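Local coordinates for protein ABC transporter (Caldanaerobius, PDB 4G68) that probably binds xylan-derived xylo-oligosaccharides as the extracellular solute-binding component of an ABC transporter, at residues 161-166 and 344-349; 243-248 and 411-416. All coordinates share one frame; numbering follows the deposited sequence.

Interaction 1 of 2, residues 161-166 and 344-349; sequences DNVTYN and VGALMV
Val-163 meets Ala-346 with its CG1 methyl, 3.7 Å from CB; with CG1 anti to the carbonyl carbon (chi1 -69°), the branch is turned to Ala-346. Val-163 CG1 also lies 4.4 Å from CE of Met-348, a selenomethionine that shares the contact about equally with Val-163. CE2 of Tyr-165 approaches Met-348 CE at 4.3 Å, the methyl lying obliquely to the ring. The selenomethionine chain is extended beyond CB, with chi2 178° and chi3 175°, and this reach brings its end methyl to both Val-163 and Tyr-165. At the other end, Asn-162 and Val-344 run side by side, Asn-162 ND2 4.0 Å from Val-344 CG1. No hydrogen bond crosses between the two segments, which meet through side chains alone.

Residues 344-349 belong to a strand of the mixed sheet in a solute-binding protein of the periplasmic-binding-protein clan, and a classic beta bulge sets Val-344 and Gly-345 both opposite Asp-175. Residues 161-163 form a 3-10 turn that leads into the short strand 164-165, and Ala-346 and Met-348, alternate residues of the long strand, point toward this segment. The polar ends are held from outside: Tyr-165 OH bonds to Gly-128 O, and Asn-162 ND2 to Thr-343 O. Ala-127 touches both Asn-162 and Val-163, while Val-344 lies about 6 Å, side chain to sugar, from a bound beta-D-xylopyranose.

Interaction 2 of 2, residues 243-248 and 411-416; sequences LTRDAL and GSVPAW
Helix residues 243-248 lie beside the chain 411-416, which passes from a short strand into the helix begun by Trp-416, with the CA atoms of Arg-245 and Val-413 7.5 Å apart. Arg-245 stretches past Val-413 in the opposite sense, its chain extended from CG to NE, and NH2 donates to Ser-412 O at 2.8 Å with an N-H...O angle of 166°. The acceptor lies in the guanidinium plane, at its edge, while CG2 of Val-413 sits over one face. Leu-248 meets the indole of Trp-416 at about a right angle: CD2 stands over the face in a CH-pi contact, 4.0 Å from the centroid of the six-membered ring. Thr-244 divides its work. Its CG2 touches Val-413 CG1 at 3.8 Å and Trp-416 NE1 at 3.5 Å, whereas OG1 accepts from a water at 2.8 Å that in turn accepts from NE1 in the plane of the indole. Ala-415, the N-cap residue, belongs to the glycan pocket and touches a beta-D-xylopyranose. Trp-416 also stacks on His-428 of helix 422-436 and meets Phe-259 of helix 257-271 edge-to-face, while Asp-232 of helix 225-239 accepts from its backbone N.

The two contacts interleave along the chain, in the order 161-166, 243-248, 344-349, 411-416, and their centres are about 17 Å apart. They meet directly where Val-344 CG1 of interaction 1 packs on Pro-414 CG of interaction 2, at 4.0 Å. Interaction 1 lies within the mixed sheet, between segment 161-166, with its strand 164-165, and strand 341-349, both strands pairing with strand 168-184. Interaction 2 joins helix 241-248 to the chain around strand 412-413, whose Val-413 makes a backbone hydrogen bond with Gly-341 at the start of strand 341-349. Val-344 comes near a bound xylose unit and Ala-415 touches one, so the packing the contacts share lies near the glycan site.

Interaction 1 of 2, residues 161-166 and 344-349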
loop_
_atom_site.group_PDB
_atom_site.type_symbol
_atom_site.label_atom_id
_atom_site.label_comp_id
_atom_site.label_asym_id
_atom_site.label_seq_id
_atom_site.Cartn_x
_atom_site.Cartn_y
_atom_site.Cartn_z
ATOM N N ASP A 161 -2.610 15.417 5.951
ATOM C CA ASP A 161 -3.540 14.997 6.977
ATOM C C ASP A 161 -2.974 13.792 7.789
ATOM O O ASP A 161 -2.940 13.796 9.019
ATOM C CB ASP A 161 -4.894 14.612 6.346
ATOM C CG ASP A 161 -5.554 15.754 5.549
ATOM O OD1 ASP A 161 -5.201 16.925 5.761
ATOM O OD2 ASP A 161 -6.447 15.495 4.711
ATOM N N ASN A 162 -2.506 12.763 7.085
ATOM C CA ASN A 162 -2.060 11.610 7.819
ATOM C C ASN A 162 -0.756 11.720 8.603
ATOM O O ASN A 162 -0.471 10.822 9.397
ATOM C CB ASN A 162 -2.009 10.355 6.925
ATOM C CG ASN A 162 -3.386 9.894 6.535
ATOM O OD1 ASN A 162 -4.306 9.957 7.368
ATOM N ND2 ASN A 162 -3.577 9.514 5.294
ATOM N N VAL A 163 0.051 12.718 8.291
ATOM C CA VAL A 163 1.277 13.005 9.039
ATOM C C VAL A 163 1.094 14.069 10.121
ATOM O O VAL A 163 2.026 14.508 10.725
ATOM C CB VAL A 163 2.470 13.397 8.144
ATOM C CG1 VAL A 163 2.959 12.211 7.335
ATOM C CG2 VAL A 163 2.187 14.591 7.225
ATOM N N THR A 164 -0.136 14.434 10.367
ATOM C CA THR A 164 -0.506 15.430 11.379
ATOM C C THR A 164 -1.061 14.694 12.619
ATOM O O THR A 164 -2.008 13.859 12.543
ATOM C CB THR A 164 -1.548 16.399 10.756
ATOM O OG1 THR A 164 -0.962 16.992 9.574
ATOM C CG2 THR A 164 -1.880 17.546 11.752
ATOM N N TYR A 165 -0.509 15.009 13.776
ATOM C CA TYR A 165 -0.918 14.386 14.998
ATOM C C TYR A 165 -1.012 15.463 16.070
ATOM O O TYR A 165 -0.119 16.316 16.229
ATOM C CB TYR A 165 0.156 13.402 15.460
ATOM C CG TYR A 165 0.441 12.259 14.462
ATOM C CD1 TYR A 165 -0.236 11.040 14.562
ATOM C CD2 TYR A 165 1.321 12.458 13.403
ATOM C CE1 TYR A 165 0.081 9.958 13.665
ATOM C CE2 TYR A 165 1.647 11.411 12.515
ATOM C CZ TYR A 165 1.012 10.177 12.644
ATOM O OH TYR A 165 1.330 9.110 11.745
ATOM N N ASN A 166 -2.100 15.409 16.843
ATOM C CA ASN A 166 -2.324 16.483 17.813
ATOM C C ASN A 166 -2.171 17.856 17.182
ATOM O O ASN A 166 -1.585 18.784 17.782
ATOM C CB ASN A 166 -1.301 16.312 18.967
ATOM C CG ASN A 166 -1.318 14.897 19.523
ATOM O OD1 ASN A 166 -2.375 14.408 19.863
ATOM N ND2 ASN A 166 -0.146 14.237 19.612
ATOM N N VAL A 344 -0.263 7.956 2.370
ATOM C CA VAL A 344 0.322 7.296 3.528
ATOM C C VAL A 344 1.844 7.081 3.393
ATOM O O VAL A 344 2.456 6.666 4.377
ATOM C CB VAL A 344 -0.399 5.937 3.815
ATOM C CG1 VAL A 344 -1.880 6.130 4.087
ATOM C CG2 VAL A 344 -0.220 5.007 2.674
ATOM N N GLY A 345 2.443 7.301 2.214
ATOM C CA GLY A 345 3.961 7.197 2.082
ATOM C C GLY A 345 4.528 8.547 2.574
ATOM O O GLY A 345 4.185 9.581 2.003
ATOM N N ALA A 346 5.443 8.541 3.542
ATOM C CA ALA A 346 6.059 9.802 4.043
ATOM C C ALA A 346 7.532 9.580 4.437
ATOM O O ALA A 346 7.971 8.440 4.705
ATOM C CB ALA A 346 5.297 10.297 5.258
ATOM N N LEU A 347 8.259 10.686 4.394
ATOM C CA LEU A 347 9.578 10.705 5.067
ATOM C C LEU A 347 9.492 11.436 6.360
ATOM O O LEU A 347 8.775 12.432 6.440
ATOM C CB LEU A 347 10.621 11.374 4.147
ATOM C CG LEU A 347 10.741 10.820 2.716
ATOM C CD1 LEU A 347 11.915 11.549 2.022
ATOM C CD2 LEU A 347 11.152 9.340 2.770
HETATM N N MSE A 348 10.138 10.880 7.417
HETATM C CA MSE A 348 10.220 11.577 8.647
HETATM C C MSE A 348 11.667 11.845 8.990
HETATM O O MSE A 348 12.592 11.127 8.600
HETATM C CB MSE A 348 9.486 10.818 9.764
HETATM C CG MSE A 348 7.981 10.854 9.627
HETATM SE SE MSE A 348 7.092 9.825 11.025
HETATM C CE MSE A 348 5.257 10.318 10.512
ATOM N N VAL A 349 11.857 12.868 9.834
ATOM C CA VAL A 349 13.176 13.182 10.374
ATOM C C VAL A 349 13.241 12.841 11.879
ATOM O O VAL A 349 12.307 13.117 12.705
ATOM C CB VAL A 349 13.504 14.673 10.182
ATOM C CG1 VAL A 349 14.797 15.084 10.977
ATOM C CG2 VAL A 349 13.545 14.968 8.683
#

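Interaction 2 of 2, residues 243-248 and 411-416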
loop_
_atom_site.group_PDB
_atom_site.type_symbol
_atom_site.label_atom_id
_atom_site.label_comp_id
_atom_site.label_asym_id
_atom_site.label_seq_id
_atom_site.Cartn_x
_atom_site.Cartn_y
_atom_site.Cartn_z
ATOM N N LEU A 243 -18.310 2.468 8.699
ATOM C CA LEU A 243 -18.268 1.328 9.645
ATOM C C LEU A 243 -16.843 0.811 9.878
ATOM O O LEU A 243 -16.444 0.522 11.040
ATOM C CB LEU A 243 -19.107 0.154 9.120
ATOM C CG LEU A 243 -19.033 -1.097 10.000
ATOM C CD1 LEU A 243 -19.540 -0.826 11.470
ATOM C CD2 LEU A 243 -19.889 -2.222 9.381
ATOM N N THR A 244 -16.053 0.759 8.786
ATOM C CA THR A 244 -14.624 0.465 8.956
ATOM C C THR A 244 -13.924 1.453 9.900
ATOM O O THR A 244 -13.278 1.043 10.906
ATOM C CB THR A 244 -13.902 0.351 7.574
ATOM O OG1 THR A 244 -14.248 -0.902 6.980
ATOM C CG2 THR A 244 -12.417 0.446 7.700
ATOM N N ARG A 245 -14.110 2.754 9.632
ATOM C CA ARG A 245 -13.490 3.754 10.491
ATOM C C ARG A 245 -13.944 3.659 11.956
ATOM O O ARG A 245 -13.122 3.702 12.888
ATOM C CB ARG A 245 -13.780 5.141 9.901
ATOM C CG ARG A 245 -12.897 5.369 8.684
ATOM C CD ARG A 245 -12.977 6.768 8.137
ATOM N NE ARG A 245 -12.054 6.920 6.995
ATOM C CZ ARG A 245 -10.810 7.360 7.088
ATOM N NH1 ARG A 245 -10.306 7.704 8.283
ATOM N NH2 ARG A 245 -10.078 7.508 6.002
ATOM N N ASP A 246 -15.245 3.500 12.160
ATOM C CA ASP A 246 -15.754 3.352 13.523
ATOM C C ASP A 246 -15.154 2.166 14.261
ATOM O O ASP A 246 -14.770 2.287 15.432
ATOM C CB ASP A 246 -17.258 3.236 13.495
ATOM C CG ASP A 246 -17.960 4.594 13.240
ATOM O OD1 ASP A 246 -17.329 5.659 13.384
ATOM O OD2 ASP A 246 -19.152 4.606 12.922
ATOM N N ALA A 247 -15.021 1.036 13.576
ATOM C CA ALA A 247 -14.445 -0.111 14.192
ATOM C C ALA A 247 -12.976 0.165 14.488
ATOM O O ALA A 247 -12.499 -0.134 15.624
ATOM C CB ALA A 247 -14.614 -1.395 13.342
ATOM N N LEU A 248 -12.257 0.745 13.518
ATOM C CA LEU A 248 -10.834 0.916 13.741
ATOM C C LEU A 248 -10.546 1.957 14.845
ATOM O O LEU A 248 -9.480 1.950 15.470
ATOM C CB LEU A 248 -10.142 1.294 12.434
ATOM C CG LEU A 248 -10.143 0.270 11.259
ATOM C CD1 LEU A 248 -9.516 1.011 10.043
ATOM C CD2 LEU A 248 -9.402 -0.985 11.696
ATOM N N GLY A 411 -14.668 7.968 -1.099
ATOM C CA GLY A 411 -13.929 7.978 0.178
ATOM C C GLY A 411 -12.927 6.832 0.179
ATOM O O GLY A 411 -12.876 6.030 -0.720
ATOM N N SER A 412 -12.118 6.799 1.208
ATOM C CA SER A 412 -11.025 5.814 1.233
ATOM C C SER A 412 -10.621 5.636 2.670
ATOM O O SER A 412 -10.983 6.470 3.536
ATOM C CB SER A 412 -9.855 6.250 0.364
ATOM O OG SER A 412 -9.297 7.476 0.839
ATOM N N VAL A 413 -9.926 4.527 2.952
ATOM C CA VAL A 413 -9.376 4.272 4.288
ATOM C C VAL A 413 -8.121 3.454 4.065
ATOM O O VAL A 413 -8.119 2.637 3.175
ATOM C CB VAL A 413 -10.408 3.482 5.221
ATOM C CG1 VAL A 413 -10.768 2.079 4.692
ATOM C CG2 VAL A 413 -9.868 3.428 6.628
ATOM N N PRO A 414 -7.042 3.724 4.823
ATOM C CA PRO A 414 -5.749 3.010 4.659
ATOM C C PRO A 414 -5.897 1.545 5.015
ATOM O O PRO A 414 -6.787 1.186 5.825
ATOM C CB PRO A 414 -4.850 3.679 5.697
ATOM C CG PRO A 414 -5.380 5.097 5.732
ATOM C CD PRO A 414 -6.867 4.911 5.672
ATOM N N ALA A 415 -5.012 0.720 4.461
ATOM C CA ALA A 415 -5.017 -0.712 4.856
ATOM C C ALA A 415 -4.903 -0.830 6.361
ATOM O O ALA A 415 -4.260 0.013 7.001
ATOM C CB ALA A 415 -3.847 -1.370 4.203
ATOM N N TRP A 416 -5.546 -1.836 6.962
ATOM C CA TRP A 416 -5.759 -1.783 8.359
ATOM C C TRP A 416 -4.459 -1.896 9.144
ATOM O O TRP A 416 -4.410 -1.487 10.302
ATOM C CB TRP A 416 -6.722 -2.893 8.805
ATOM C CG TRP A 416 -8.145 -2.662 8.326
ATOM C CD1 TRP A 416 -8.623 -1.857 7.251
ATOM C CD2 TRP A 416 -9.323 -3.315 8.872
ATOM N NE1 TRP A 416 -9.979 -2.013 7.130
ATOM C CE2 TRP A 416 -10.454 -2.886 8.064
ATOM C CE3 TRP A 416 -9.530 -4.230 9.919
ATOM C CZ2 TRP A 416 -11.776 -3.318 8.337
ATOM C CZ3 TRP A 416 -10.841 -4.664 10.159
ATOM C CH2 TRP A 416 -11.930 -4.210 9.390
HETATM O O HOH W 1 -12.189 -1.664 5.226
#